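Local coordinates for alpha-catenin-like protein hmp-1 (Caenorhabditis elegans, PDB 5H5M), which belongs to the core cadherin-catenin complex of adherens junctions, binds beta-catenin and actin filaments, and is required for cell migration and shape changes during embryonic body enclosure and elongation, at residues 151-156 with 188-193; 184-189 with 218-223; 195-200 with 211-216. One frame throughout, in Å; residues are numbered along the deposited sequence.

Contact 1: residues 151-156 with 188-193; sequences MFQEHA and KLAPQV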
ATOM      1  N   MET A 151     -15.448 -13.904   1.656  1.00 33.30           N
ATOM      2  CA  MET A 151     -14.356 -13.184   1.013  1.00 34.43           C
ATOM      3  C   MET A 151     -14.530 -11.675   1.136  1.00 28.30           C
ATOM      4  O   MET A 151     -13.570 -10.957   1.420  1.00 27.99           O
ATOM      5  CB  MET A 151     -14.243 -13.581  -0.461  1.00 31.21           C
ATOM      6  CG  MET A 151     -13.952 -15.055  -0.674  1.00 42.15           C
ATOM      7  SD  MET A 151     -12.559 -15.630   0.319  1.00 45.30           S
ATOM      8  CE  MET A 151     -11.231 -14.625  -0.343  1.00 41.48           C
ATOM      9  N   PHE A 152     -15.752 -11.197   0.918  1.00 26.10           N
ATOM     10  CA  PHE A 152     -16.045  -9.775   1.055  1.00 26.18           C
ATOM     11  C   PHE A 152     -15.742  -9.275   2.469  1.00 27.90           C
ATOM     12  O   PHE A 152     -15.172  -8.196   2.643  1.00 23.87           O
ATOM     13  CB  PHE A 152     -17.507  -9.481   0.710  1.00 25.48           C
ATOM     14  CG  PHE A 152     -17.970  -8.129   1.171  1.00 23.03           C
ATOM     15  CD1 PHE A 152     -17.646  -6.990   0.450  1.00 22.63           C
ATOM     16  CD2 PHE A 152     -18.720  -7.993   2.329  1.00 21.76           C
ATOM     17  CE1 PHE A 152     -18.066  -5.738   0.872  1.00 23.71           C
ATOM     18  CE2 PHE A 152     -19.137  -6.746   2.758  1.00 23.53           C
ATOM     19  CZ  PHE A 152     -18.811  -5.616   2.028  1.00 19.15           C
ATOM     20  N   GLN A 153     -16.128 -10.061   3.471  1.00 23.36           N
ATOM     21  CA  GLN A 153     -15.916  -9.681   4.864  1.00 24.44           C
ATOM     22  C   GLN A 153     -14.426  -9.610   5.188  1.00 24.57           C
ATOM     23  O   GLN A 153     -13.974  -8.682   5.860  1.00 28.57           O
ATOM     24  CB  GLN A 153     -16.616 -10.661   5.807  1.00 22.95           C
ATOM     25  CG  GLN A 153     -16.401 -10.364   7.283  1.00 24.34           C
ATOM     26  CD  GLN A 153     -17.040  -9.054   7.721  1.00 25.48           C
ATOM     27  OE1 GLN A 153     -18.240  -8.844   7.542  1.00 25.20           O
ATOM     28  NE2 GLN A 153     -16.235  -8.166   8.292  1.00 23.07           N
ATOM     29  N   GLU A 154     -13.668 -10.587   4.696  1.00 25.32           N
ATOM     30  CA  GLU A 154     -12.220 -10.605   4.887  1.00 28.78           C
ATOM     31  C   GLU A 154     -11.560  -9.417   4.191  1.00 26.97           C
ATOM     32  O   GLU A 154     -10.619  -8.823   4.714  1.00 32.45           O
ATOM     33  CB  GLU A 154     -11.624 -11.921   4.376  1.00 26.02           C
ATOM     34  CG  GLU A 154     -12.062 -13.136   5.177  1.00 32.90           C
ATOM     35  CD  GLU A 154     -11.476 -14.435   4.655  1.00 51.60           C
ATOM     36  OE1 GLU A 154     -10.766 -14.401   3.627  1.00 55.88           O
ATOM     37  OE2 GLU A 154     -11.728 -15.490   5.274  1.00 57.40           O
ATOM     38  N   HIS A 155     -12.064  -9.083   3.007  1.00 26.54           N
ATOM     39  CA  HIS A 155     -11.627  -7.898   2.273  1.00 28.01           C
ATOM     40  C   HIS A 155     -11.913  -6.634   3.084  1.00 27.74           C
ATOM     41  O   HIS A 155     -11.095  -5.715   3.135  1.00 29.79           O
ATOM     42  CB  HIS A 155     -12.326  -7.844   0.910  1.00 30.69           C
ATOM     43  CG  HIS A 155     -12.275  -6.505   0.242  1.00 37.73           C
ATOM     44  ND1 HIS A 155     -11.191  -6.076  -0.491  1.00 34.19           N
ATOM     45  CD2 HIS A 155     -13.188  -5.505   0.184  1.00 40.72           C
ATOM     46  CE1 HIS A 155     -11.435  -4.868  -0.969  1.00 46.11           C
ATOM     47  NE2 HIS A 155     -12.640  -4.499  -0.571  1.00 43.85           N
ATOM     48  N   ALA A 156     -13.081  -6.604   3.722  1.00 24.11           N
ATOM     49  CA  ALA A 156     -13.468  -5.488   4.579  1.00 19.20           C
ATOM     50  C   ALA A 156     -12.534  -5.354   5.783  1.00 18.83           C
ATOM     51  O   ALA A 156     -12.122  -4.249   6.129  1.00 18.57           O
ATOM     52  CB  ALA A 156     -14.903  -5.653   5.042  1.00 17.12           C
ATOM     53  N   LYS A 188     -18.525  -1.345  10.637  1.00 22.49           N
ATOM     54  CA  LYS A 188     -19.906  -1.508  11.063  1.00 22.34           C
ATOM     55  C   LYS A 188     -20.791  -2.006   9.917  1.00 28.54           C
ATOM     56  O   LYS A 188     -21.611  -2.908  10.088  1.00 32.09           O
ATOM     57  CB  LYS A 188     -20.426  -0.178  11.604  1.00 34.96           C
ATOM     58  CG  LYS A 188     -21.890  -0.143  11.978  1.00 47.76           C
ATOM     59  CD  LYS A 188     -22.263   1.247  12.473  1.00 57.85           C
ATOM     60  CE  LYS A 188     -21.271   1.734  13.524  1.00 61.64           C
ATOM     61  NZ  LYS A 188     -21.449   3.180  13.845  1.00 68.42           N
ATOM     62  N   LEU A 189     -20.602  -1.413   8.745  1.00 25.94           N
ATOM     63  CA  LEU A 189     -21.444  -1.666   7.581  1.00 22.33           C
ATOM     64  C   LEU A 189     -21.216  -3.040   6.932  1.00 34.50           C
ATOM     65  O   LEU A 189     -22.161  -3.665   6.435  1.00 19.23           O
ATOM     66  CB  LEU A 189     -21.211  -0.558   6.551  1.00 18.68           C
ATOM     67  CG  LEU A 189     -22.115  -0.472   5.324  1.00 36.39           C
ATOM     68  CD1 LEU A 189     -23.572  -0.341   5.733  1.00 32.47           C
ATOM     69  CD2 LEU A 189     -21.696   0.698   4.449  1.00 42.26           C
ATOM     70  N   ALA A 190     -19.966  -3.501   6.945  1.00 20.85           N
ATOM     71  CA  ALA A 190     -19.563  -4.729   6.255  1.00 23.77           C
ATOM     72  C   ALA A 190     -20.410  -5.977   6.573  1.00 23.52           C
ATOM     73  O   ALA A 190     -20.843  -6.667   5.653  1.00 23.28           O
ATOM     74  CB  ALA A 190     -18.085  -5.020   6.537  1.00 17.06           C
ATOM     75  N   PRO A 191     -20.644  -6.283   7.864  1.00 24.93           N
ATOM     76  CA  PRO A 191     -21.434  -7.500   8.099  1.00 20.40           C
ATOM     77  C   PRO A 191     -22.896  -7.330   7.689  1.00 26.72           C
ATOM     78  O   PRO A 191     -23.584  -8.317   7.421  1.00 23.71           O
ATOM     79  CB  PRO A 191     -21.323  -7.718   9.616  1.00 21.12           C
ATOM     80  CG  PRO A 191     -20.235  -6.794  10.088  1.00 20.69           C
ATOM     81  CD  PRO A 191     -20.228  -5.651   9.129  1.00 22.48           C
ATOM     82  N   GLN A 192     -23.360  -6.086   7.646  1.00 29.05           N
ATOM     83  CA  GLN A 192     -24.730  -5.799   7.245  1.00 29.60           C
ATOM     84  C   GLN A 192     -24.877  -5.927   5.736  1.00 28.34           C
ATOM     85  O   GLN A 192     -25.898  -6.412   5.244  1.00 33.26           O
ATOM     86  CB  GLN A 192     -25.145  -4.401   7.707  1.00 30.00           C
ATOM     87  CG  GLN A 192     -25.003  -4.189   9.204  1.00 30.90           C
ATOM     88  CD  GLN A 192     -25.301  -2.762   9.625  1.00 40.52           C
ATOM     89  OE1 GLN A 192     -25.564  -1.897   8.790  1.00 50.90           O
ATOM     90  NE2 GLN A 192     -25.260  -2.509  10.927  1.00 36.37           N
ATOM     91  N   VAL A 193     -23.854  -5.487   5.007  1.00 32.32           N
ATOM     92  CA  VAL A 193     -23.816  -5.645   3.557  1.00 23.72           C
ATOM     93  C   VAL A 193     -23.854  -7.126   3.197  1.00 24.76           C
ATOM     94  O   VAL A 193     -24.593  -7.540   2.305  1.00 33.49           O
ATOM     95  CB  VAL A 193     -22.559  -4.997   2.939  1.00 29.75           C
ATOM     96  CG1 VAL A 193     -22.448  -5.344   1.457  1.00 21.98           C
ATOM     97  CG2 VAL A 193     -22.585  -3.493   3.133  1.00 25.69           C
TER
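Phe152 and Val193 meet at about a right angle where segments 151-156 and 188-193, on helices 142-166 and 173-202, run past each other, nearly antiparallel at 175°. Starting at CB, the Phe152 side chain leaves its own helix with CG anti to the backbone N (chi1 165°), which sends the ring out across the interface. CB and CG make no close contact with segment 188-193. CD2 begins the approach to the facing helix, and CE2 completes it, coming to 3.4 Å from Ala190 O, with that carbonyl oxygen at the ring edge and near the ring plane. At the tip, CZ packs on Val193 CG1 at 3.7 Å. On its far flank CE1 turns to Trp220, with which the ring makes an edge-to-face pair, while Leu130 and Leu133 of helix 128-137 also touch the ring. An alanine here would take away the whole ring, and is likely to leave Val193 CG1 and the Trp220 indole without their common packing partner.

One turn on, Ala156 CB meets Ala190 CB at 3.6 Å, two methyl groups in direct contact. Gln153 covers the outer side: its chain bends at chi2 (66°) and brings OE1 to 3.5 Å from Pro191 CA, a van der Waals contact, while NE2 is hydrogen-bonded to Asn157 on its own helix. Pro191 has no N-H to offer the preceding turn, and helix 173-202 kinks there. Apolar seams of this kind between neighbouring antiparallel helices are what hold together the four-helix bundles of the M domain in the vinculin/alpha-catenin family.

Contact 2: residues 184-189 with 218-223; sequences AQLEKL and NAWFDK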
ATOM      1  N   ALA A 184     -14.255   2.965  10.924  1.00 18.77           N
ATOM      2  CA  ALA A 184     -15.205   2.431  11.899  1.00 22.33           C
ATOM      3  C   ALA A 184     -16.594   2.234  11.288  1.00 28.37           C
ATOM      4  O   ALA A 184     -17.315   1.306  11.656  1.00 28.31           O
ATOM      5  CB  ALA A 184     -15.290   3.347  13.116  1.00 19.37           C
ATOM      6  N   GLN A 185     -16.968   3.113  10.360  1.00 25.01           N
ATOM      7  CA  GLN A 185     -18.257   2.997   9.685  1.00 30.96           C
ATOM      8  C   GLN A 185     -18.277   1.804   8.729  1.00 30.91           C
ATOM      9  O   GLN A 185     -19.272   1.084   8.647  1.00 34.51           O
ATOM     10  CB  GLN A 185     -18.594   4.285   8.933  1.00 23.11           C
ATOM     11  CG  GLN A 185     -19.011   5.428   9.841  1.00 41.52           C
ATOM     12  CD  GLN A 185     -19.318   6.702   9.077  1.00 55.56           C
ATOM     13  OE1 GLN A 185     -18.433   7.520   8.830  1.00 61.63           O
ATOM     14  NE2 GLN A 185     -20.581   6.878   8.703  1.00 64.13           N
ATOM     15  N   LEU A 186     -17.174   1.595   8.015  1.00 20.45           N
ATOM     16  CA  LEU A 186     -17.049   0.449   7.119  1.00 22.65           C
ATOM     17  C   LEU A 186     -17.047  -0.858   7.904  1.00 24.42           C
ATOM     18  O   LEU A 186     -17.654  -1.845   7.490  1.00 35.34           O
ATOM     19  CB  LEU A 186     -15.779   0.562   6.275  1.00 19.43           C
ATOM     20  CG  LEU A 186     -15.852   1.565   5.121  1.00 23.91           C
ATOM     21  CD1 LEU A 186     -14.471   1.844   4.545  1.00 17.98           C
ATOM     22  CD2 LEU A 186     -16.776   1.041   4.042  1.00 22.12           C
ATOM     23  N   GLU A 187     -16.359  -0.852   9.039  1.00 15.99           N
ATOM     24  CA  GLU A 187     -16.312  -2.008   9.926  1.00 25.70           C
ATOM     25  C   GLU A 187     -17.712  -2.372  10.420  1.00 28.67           C
ATOM     26  O   GLU A 187     -18.048  -3.546  10.595  1.00 21.44           O
ATOM     27  CB  GLU A 187     -15.384  -1.719  11.104  1.00 16.90           C
ATOM     28  CG  GLU A 187     -15.296  -2.821  12.140  1.00 17.99           C
ATOM     29  CD  GLU A 187     -14.336  -2.469  13.260  1.00 32.25           C
ATOM     30  OE1 GLU A 187     -14.554  -1.434  13.929  1.00 27.83           O
ATOM     31  OE2 GLU A 187     -13.357  -3.217  13.462  1.00 28.14           O
ATOM     32  N   LYS A 188     -18.525  -1.345  10.637  1.00 22.49           N
ATOM     33  CA  LYS A 188     -19.906  -1.508  11.063  1.00 22.34           C
ATOM     34  C   LYS A 188     -20.791  -2.006   9.917  1.00 28.54           C
ATOM     35  O   LYS A 188     -21.611  -2.908  10.088  1.00 32.09           O
ATOM     36  CB  LYS A 188     -20.426  -0.178  11.604  1.00 34.96           C
ATOM     37  CG  LYS A 188     -21.890  -0.143  11.978  1.00 47.76           C
ATOM     38  CD  LYS A 188     -22.263   1.247  12.473  1.00 57.85           C
ATOM     39  CE  LYS A 188     -21.271   1.734  13.524  1.00 61.64           C
ATOM     40  NZ  LYS A 188     -21.449   3.180  13.845  1.00 68.42           N
ATOM     41  N   LEU A 189     -20.602  -1.413   8.745  1.00 25.94           N
ATOM     42  CA  LEU A 189     -21.444  -1.666   7.581  1.00 22.33           C
ATOM     43  C   LEU A 189     -21.216  -3.040   6.932  1.00 34.50           C
ATOM     44  O   LEU A 189     -22.161  -3.665   6.435  1.00 19.23           O
ATOM     45  CB  LEU A 189     -21.211  -0.558   6.551  1.00 18.68           C
ATOM     46  CG  LEU A 189     -22.115  -0.472   5.324  1.00 36.39           C
ATOM     47  CD1 LEU A 189     -23.572  -0.341   5.733  1.00 32.47           C
ATOM     48  CD2 LEU A 189     -21.696   0.698   4.449  1.00 42.26           C
ATOM     49  N   ASN A 218     -24.464   0.862  -2.551  1.00 27.61           N
ATOM     50  CA  ASN A 218     -24.086   2.244  -2.812  1.00 31.94           C
ATOM     51  C   ASN A 218     -23.499   2.937  -1.585  1.00 37.14           C
ATOM     52  O   ASN A 218     -22.551   3.713  -1.701  1.00 41.18           O
ATOM     53  CB  ASN A 218     -25.292   3.025  -3.338  1.00 31.26           C
ATOM     54  CG  ASN A 218     -25.732   2.550  -4.709  1.00 46.59           C
ATOM     55  OD1 ASN A 218     -24.906   2.179  -5.544  1.00 49.94           O
ATOM     56  ND2 ASN A 218     -27.038   2.547  -4.945  1.00 48.23           N
ATOM     57  N   ALA A 219     -24.058   2.651  -0.411  1.00 26.12           N
ATOM     58  CA  ALA A 219     -23.530   3.207   0.827  1.00 29.37           C
ATOM     59  C   ALA A 219     -22.106   2.714   1.058  1.00 30.50           C
ATOM     60  O   ALA A 219     -21.241   3.469   1.502  1.00 35.66           O
ATOM     61  CB  ALA A 219     -24.419   2.844   2.004  1.00 25.04           C
ATOM     62  N   TRP A 220     -21.869   1.446   0.736  1.00 23.84           N
ATOM     63  CA  TRP A 220     -20.552   0.848   0.897  1.00 24.99           C
ATOM     64  C   TRP A 220     -19.527   1.496  -0.030  1.00 29.96           C
ATOM     65  O   TRP A 220     -18.470   1.947   0.419  1.00 33.97           O
ATOM     66  CB  TRP A 220     -20.608  -0.660   0.640  1.00 26.07           C
ATOM     67  CG  TRP A 220     -19.262  -1.308   0.708  1.00 27.72           C
ATOM     68  CD1 TRP A 220     -18.435  -1.597  -0.341  1.00 21.96           C
ATOM     69  CD2 TRP A 220     -18.573  -1.727   1.890  1.00 26.75           C
ATOM     70  NE1 TRP A 220     -17.280  -2.180   0.116  1.00 22.18           N
ATOM     71  CE2 TRP A 220     -17.338  -2.272   1.483  1.00 23.03           C
ATOM     72  CE3 TRP A 220     -18.882  -1.700   3.253  1.00 23.80           C
ATOM     73  CZ2 TRP A 220     -16.413  -2.784   2.389  1.00 17.05           C
ATOM     74  CZ3 TRP A 220     -17.961  -2.214   4.155  1.00 22.60           C
ATOM     75  CH2 TRP A 220     -16.742  -2.746   3.719  1.00 16.52           C
ATOM     76  N   PHE A 221     -19.842   1.543  -1.320  1.00 24.67           N
ATOM     77  CA  PHE A 221     -18.930   2.110  -2.309  1.00 28.24           C
ATOM     78  C   PHE A 221     -18.675   3.601  -2.085  1.00 36.46           C
ATOM     79  O   PHE A 221     -17.607   4.103  -2.424  1.00 40.61           O
ATOM     80  CB  PHE A 221     -19.462   1.877  -3.726  1.00 25.40           C
ATOM     81  CG  PHE A 221     -19.185   0.498  -4.257  1.00 34.02           C
ATOM     82  CD1 PHE A 221     -18.053  -0.197  -3.857  1.00 31.17           C
ATOM     83  CD2 PHE A 221     -20.054  -0.104  -5.153  1.00 37.30           C
ATOM     84  CE1 PHE A 221     -17.792  -1.466  -4.345  1.00 27.23           C
ATOM     85  CE2 PHE A 221     -19.798  -1.373  -5.644  1.00 32.24           C
ATOM     86  CZ  PHE A 221     -18.666  -2.055  -5.239  1.00 31.10           C
ATOM     87  N   ASP A 222     -19.651   4.305  -1.516  1.00 44.13           N
ATOM     88  CA  ASP A 222     -19.465   5.714  -1.172  1.00 34.91           C
ATOM     89  C   ASP A 222     -18.430   5.882  -0.060  1.00 27.83           C
ATOM     90  O   ASP A 222     -17.603   6.793  -0.107  1.00 23.74           O
ATOM     91  CB  ASP A 222     -20.787   6.356  -0.745  1.00 33.76           C
ATOM     92  CG  ASP A 222     -21.744   6.567  -1.908  1.00 50.60           C
ATOM     93  OD1 ASP A 222     -21.309   6.459  -3.075  1.00 52.12           O
ATOM     94  OD2 ASP A 222     -22.934   6.851  -1.651  1.00 60.55           O
ATOM     95  N   LYS A 223     -18.481   5.003   0.938  1.00 22.95           N
ATOM     96  CA  LYS A 223     -17.559   5.068   2.068  1.00 26.93           C
ATOM     97  C   LYS A 223     -16.151   4.629   1.676  1.00 29.54           C
ATOM     98  O   LYS A 223     -15.166   5.222   2.117  1.00 21.26           O
ATOM     99  CB  LYS A 223     -18.057   4.206   3.230  1.00 26.16           C
ATOM    100  CG  LYS A 223     -19.394   4.621   3.813  1.00 39.77           C
ATOM    101  CD  LYS A 223     -19.325   5.985   4.465  1.00 52.68           C
ATOM    102  CE  LYS A 223     -20.663   6.361   5.082  1.00 60.25           C
ATOM    103  NZ  LYS A 223     -20.626   7.721   5.683  1.00 64.98           N
TER
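Leu186 and Lys223 bring their CA atoms to 6.9 Å where the helical segments 184-189 and 218-223 pass antiparallel, their axes 10.4 Å apart at a signed crossing angle of -155°. This is a neighbouring helix pair in a four-helix bundle, the building unit of the alpha-catenin M domain, and Trp220 is its main inward-reaching side chain. With CG anti to the backbone N (chi1 176°), the indole is carried away from helix 207-233 and laid against helix 173-202.

Leu186 supplies the main contact. Its CD2 methyl sits over one face of the six-membered ring, 3.6 Å from the centroid and only 18° off the normal, a CH-pi contact. The same methyl touches Lys223 CB at 3.5 Å, so it is held between the aromatic face and the start of the lysine chain. The other face of the indole is taken by Phe152, which probably limits the ring's freedom to turn. Ala156 and Ile159 of helix 142-166 and Leu130 of helix 128-137 add further packing, so this one tryptophan touches helices 128-137, 142-166 and 173-202.

Leu189 comes in differently. Its CD2 lies near the plane of the indole at the edge, 3.9 Å from CE3, and packs down on the root of the tryptophan, with Ala219 CB farther off at 4.2 Å.

Toward the surface, Lys223 bends at chi2 and, beyond CB, turns away from the Leu186 methyl at a slant, the amino group ending near the Gln185 side chain. At the inner end, the carbonyl oxygen Leu186 O stands 3.4 Å from Trp220 CZ3.

Contact 3: residues 195-200 with 211-216; sequences QAAILL and ENMETY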
ATOM      1  N   GLN A 195     -25.055  -9.651   5.024  1.00 24.39           N
ATOM      2  CA  GLN A 195     -26.377 -10.180   5.346  1.00 28.01           C
ATOM      3  C   GLN A 195     -27.444  -9.753   4.340  1.00 31.65           C
ATOM      4  O   GLN A 195     -28.368 -10.514   4.052  1.00 45.41           O
ATOM      5  CB  GLN A 195     -26.794  -9.751   6.756  1.00 29.96           C
ATOM      6  CG  GLN A 195     -25.974 -10.399   7.858  1.00 36.39           C
ATOM      7  CD  GLN A 195     -25.989 -11.916   7.782  1.00 40.49           C
ATOM      8  OE1 GLN A 195     -27.026 -12.528   7.524  1.00 51.35           O
ATOM      9  NE2 GLN A 195     -24.834 -12.529   8.002  1.00 39.93           N
ATOM     10  N   ALA A 196     -27.318  -8.538   3.811  1.00 26.67           N
ATOM     11  CA  ALA A 196     -28.248  -8.047   2.796  1.00 30.18           C
ATOM     12  C   ALA A 196     -28.198  -8.923   1.546  1.00 29.79           C
ATOM     13  O   ALA A 196     -29.213  -9.132   0.879  1.00 32.02           O
ATOM     14  CB  ALA A 196     -27.937  -6.603   2.441  1.00 26.07           C
ATOM     15  N   ALA A 197     -27.010  -9.433   1.237  1.00 30.05           N
ATOM     16  CA  ALA A 197     -26.822 -10.307   0.085  1.00 36.53           C
ATOM     17  C   ALA A 197     -27.396 -11.691   0.357  1.00 31.55           C
ATOM     18  O   ALA A 197     -27.973 -12.317  -0.530  1.00 39.86           O
ATOM     19  CB  ALA A 197     -25.347 -10.402  -0.276  1.00 27.26           C
ATOM     20  N   ILE A 198     -27.228 -12.162   1.589  1.00 32.77           N
ATOM     21  CA  ILE A 198     -27.785 -13.442   2.005  1.00 34.46           C
ATOM     22  C   ILE A 198     -29.305 -13.405   1.895  1.00 35.71           C
ATOM     23  O   ILE A 198     -29.927 -14.365   1.438  1.00 37.54           O
ATOM     24  CB  ILE A 198     -27.387 -13.798   3.452  1.00 38.47           C
ATOM     25  CG1 ILE A 198     -25.868 -13.771   3.617  1.00 40.60           C
ATOM     26  CG2 ILE A 198     -27.931 -15.168   3.834  1.00 35.77           C
ATOM     27  CD1 ILE A 198     -25.141 -14.764   2.735  1.00 49.61           C
ATOM     28  N   LEU A 199     -29.892 -12.285   2.309  1.00 36.96           N
ATOM     29  CA  LEU A 199     -31.337 -12.092   2.229  1.00 34.34           C
ATOM     30  C   LEU A 199     -31.805 -12.053   0.780  1.00 38.63           C
ATOM     31  O   LEU A 199     -32.845 -12.620   0.440  1.00 36.96           O
ATOM     32  CB  LEU A 199     -31.749 -10.805   2.952  1.00 31.86           C
ATOM     33  CG  LEU A 199     -31.524 -10.800   4.467  1.00 42.58           C
ATOM     34  CD1 LEU A 199     -31.784  -9.420   5.063  1.00 30.75           C
ATOM     35  CD2 LEU A 199     -32.393 -11.858   5.138  1.00 32.69           C
ATOM     36  N   LEU A 200     -31.033 -11.384  -0.072  1.00 35.68           N
ATOM     37  CA  LEU A 200     -31.360 -11.306  -1.489  1.00 39.89           C
ATOM     38  C   LEU A 200     -31.238 -12.676  -2.147  1.00 46.60           C
ATOM     39  O   LEU A 200     -32.066 -13.048  -2.978  1.00 51.48           O
ATOM     40  CB  LEU A 200     -30.458 -10.300  -2.204  1.00 34.03           C
ATOM     41  CG  LEU A 200     -30.631 -10.257  -3.726  1.00 40.39           C
ATOM     42  CD1 LEU A 200     -32.075  -9.929  -4.096  1.00 38.27           C
ATOM     43  CD2 LEU A 200     -29.663  -9.265  -4.367  1.00 40.54           C
ATOM     44  N   GLU A 211     -33.742  -3.868  -4.016  1.00 47.09           N
ATOM     45  CA  GLU A 211     -33.512  -2.472  -3.673  1.00 43.96           C
ATOM     46  C   GLU A 211     -32.709  -2.348  -2.381  1.00 42.92           C
ATOM     47  O   GLU A 211     -31.915  -1.423  -2.227  1.00 36.74           O
ATOM     48  CB  GLU A 211     -34.843  -1.725  -3.548  1.00 43.47           C
ATOM     49  CG  GLU A 211     -35.592  -1.584  -4.865  1.00 62.12           C
ATOM     50  CD  GLU A 211     -36.930  -0.883  -4.710  1.00 76.07           C
ATOM     51  OE1 GLU A 211     -37.284  -0.513  -3.570  1.00 85.43           O
ATOM     52  OE2 GLU A 211     -37.629  -0.701  -5.731  1.00 76.61           O
ATOM     53  N   ASN A 212     -32.908  -3.284  -1.459  1.00 43.90           N
ATOM     54  CA  ASN A 212     -32.180  -3.258  -0.196  1.00 38.02           C
ATOM     55  C   ASN A 212     -30.703  -3.567  -0.397  1.00 34.58           C
ATOM     56  O   ASN A 212     -29.848  -2.979   0.260  1.00 38.87           O
ATOM     57  CB  ASN A 212     -32.788  -4.240   0.808  1.00 39.00           C
ATOM     58  CG  ASN A 212     -31.997  -4.311   2.104  1.00 41.01           C
ATOM     59  OD1 ASN A 212     -32.147  -3.463   2.985  1.00 37.51           O
ATOM     60  ND2 ASN A 212     -31.152  -5.327   2.226  1.00 30.32           N
ATOM     61  N   MET A 213     -30.404  -4.488  -1.308  1.00 35.70           N
ATOM     62  CA  MET A 213     -29.015  -4.788  -1.634  1.00 40.38           C
ATOM     63  C   MET A 213     -28.342  -3.568  -2.241  1.00 38.05           C
ATOM     64  O   MET A 213     -27.217  -3.224  -1.881  1.00 30.60           O
ATOM     65  CB  MET A 213     -28.907  -5.969  -2.603  1.00 41.47           C
ATOM     66  CG  MET A 213     -27.464  -6.399  -2.842  1.00 30.00           C
ATOM     67  SD  MET A 213     -26.737  -7.113  -1.351  1.00 34.95           S
ATOM     68  CE  MET A 213     -25.055  -6.518  -1.430  1.00 48.48           C
ATOM     69  N   GLU A 214     -29.045  -2.915  -3.160  1.00 36.64           N
ATOM     70  CA  GLU A 214     -28.491  -1.779  -3.882  1.00 39.20           C
ATOM     71  C   GLU A 214     -28.267  -0.585  -2.960  1.00 40.28           C
ATOM     72  O   GLU A 214     -27.310   0.170  -3.134  1.00 35.15           O
ATOM     73  CB  GLU A 214     -29.406  -1.391  -5.047  1.00 43.96           C
ATOM     74  CG  GLU A 214     -28.663  -0.927  -6.300  1.00 47.93           C
ATOM     75  CD  GLU A 214     -27.947  -2.060  -7.026  1.00 60.62           C
ATOM     76  OE1 GLU A 214     -28.000  -3.220  -6.560  1.00 61.36           O
ATOM     77  OE2 GLU A 214     -27.325  -1.786  -8.073  1.00 72.66           O
ATOM     78  N   THR A 215     -29.149  -0.422  -1.979  1.00 32.63           N
ATOM     79  CA  THR A 215     -28.986   0.629  -0.982  1.00 39.59           C
ATOM     80  C   THR A 215     -27.693   0.414  -0.193  1.00 35.19           C
ATOM     81  O   THR A 215     -26.915   1.348   0.016  1.00 34.92           O
ATOM     82  CB  THR A 215     -30.189   0.684  -0.019  1.00 39.54           C
ATOM     83  OG1 THR A 215     -31.342   1.158  -0.725  1.00 39.67           O
ATOM     84  CG2 THR A 215     -29.906   1.618   1.152  1.00 38.81           C
ATOM     85  N   TYR A 216     -27.465  -0.826   0.229  1.00 27.85           N
ATOM     86  CA  TYR A 216     -26.250  -1.182   0.955  1.00 26.92           C
ATOM     87  C   TYR A 216     -25.018  -1.107   0.069  1.00 30.50           C
ATOM     88  O   TYR A 216     -23.951  -0.679   0.513  1.00 37.16           O
ATOM     89  CB  TYR A 216     -26.375  -2.584   1.558  1.00 26.68           C
ATOM     90  CG  TYR A 216     -27.042  -2.572   2.908  1.00 31.35           C
ATOM     91  CD1 TYR A 216     -26.297  -2.404   4.067  1.00 23.73           C
ATOM     92  CD2 TYR A 216     -28.421  -2.697   3.025  1.00 28.64           C
ATOM     93  CE1 TYR A 216     -26.904  -2.378   5.307  1.00 27.48           C
ATOM     94  CE2 TYR A 216     -29.037  -2.670   4.260  1.00 28.51           C
ATOM     95  CZ  TYR A 216     -28.273  -2.510   5.397  1.00 28.63           C
ATOM     96  OH  TYR A 216     -28.879  -2.483   6.629  1.00 41.82           O
TER
HETATM   97  O   HOH W   1     -31.509  -7.615   0.693  1.00 28.88           O
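Met213 reaches across to Ala197, and its sulfur does the touching: SD lies 3.5 Å from Ala197 N and 3.7 Å from Ala197 CB. The chain gets there by leaving with CG anti to the backbone N (chi1 -174°) and then bending at chi2, which lays SD along the facing backbone. Behind it, Leu200 crosses at about a right angle and sets CD2 3.8 Å from Met213 CB. Leu130 and Ile134 of helix 128-137 also pack on the methionine, so this side is buried. The two segments belong to an antiparallel helical hairpin within a four-helix bundle, helices 173-202 and 207-233 being joined by a short loop, and their axes here lie 9.0 Å apart. The small Ala196 and Ala197 probably allow that spacing.

Toward the partly exposed Asn212 and Tyr216 the contact becomes looser and wetter. Ala196 CB meets Asn212 ND2 at 3.5 Å but stays 4.0 Å from Tyr216 CD2, which it approaches obliquely. There a water adds to the direct contact: Asn212 ND2 donates to it at 2.8 Å, and it donates in turn to Ala196 O. That carbonyl oxygen therefore carries two bonds, one from the water and one from Leu200 N within its own helix.

Helix 173-202 takes part in all three contacts, meeting helix 142-166 in contact 1 and helix 207-233 in contacts 2 and 3. Contacts 1 and 3 are buried, contact 2 partly so, with a lysine at its rim. Contacts 1 and 2 share Leu189 and meet around Trp220 and Phe152; contact 3, its centre about 30 Å from the chain's, nests inside the loop contact 2 closes. Tyr216 joins it to both, packing on Leu189 and Gln192. All are chiefly apolar, by different means: a phenylalanine ring against a carbonyl oxygen and a valine, with paired alanine methyls, in contact 1; a methyl on an indole face in contact 2; sulfur against alanines plus a bridging water in contact 3.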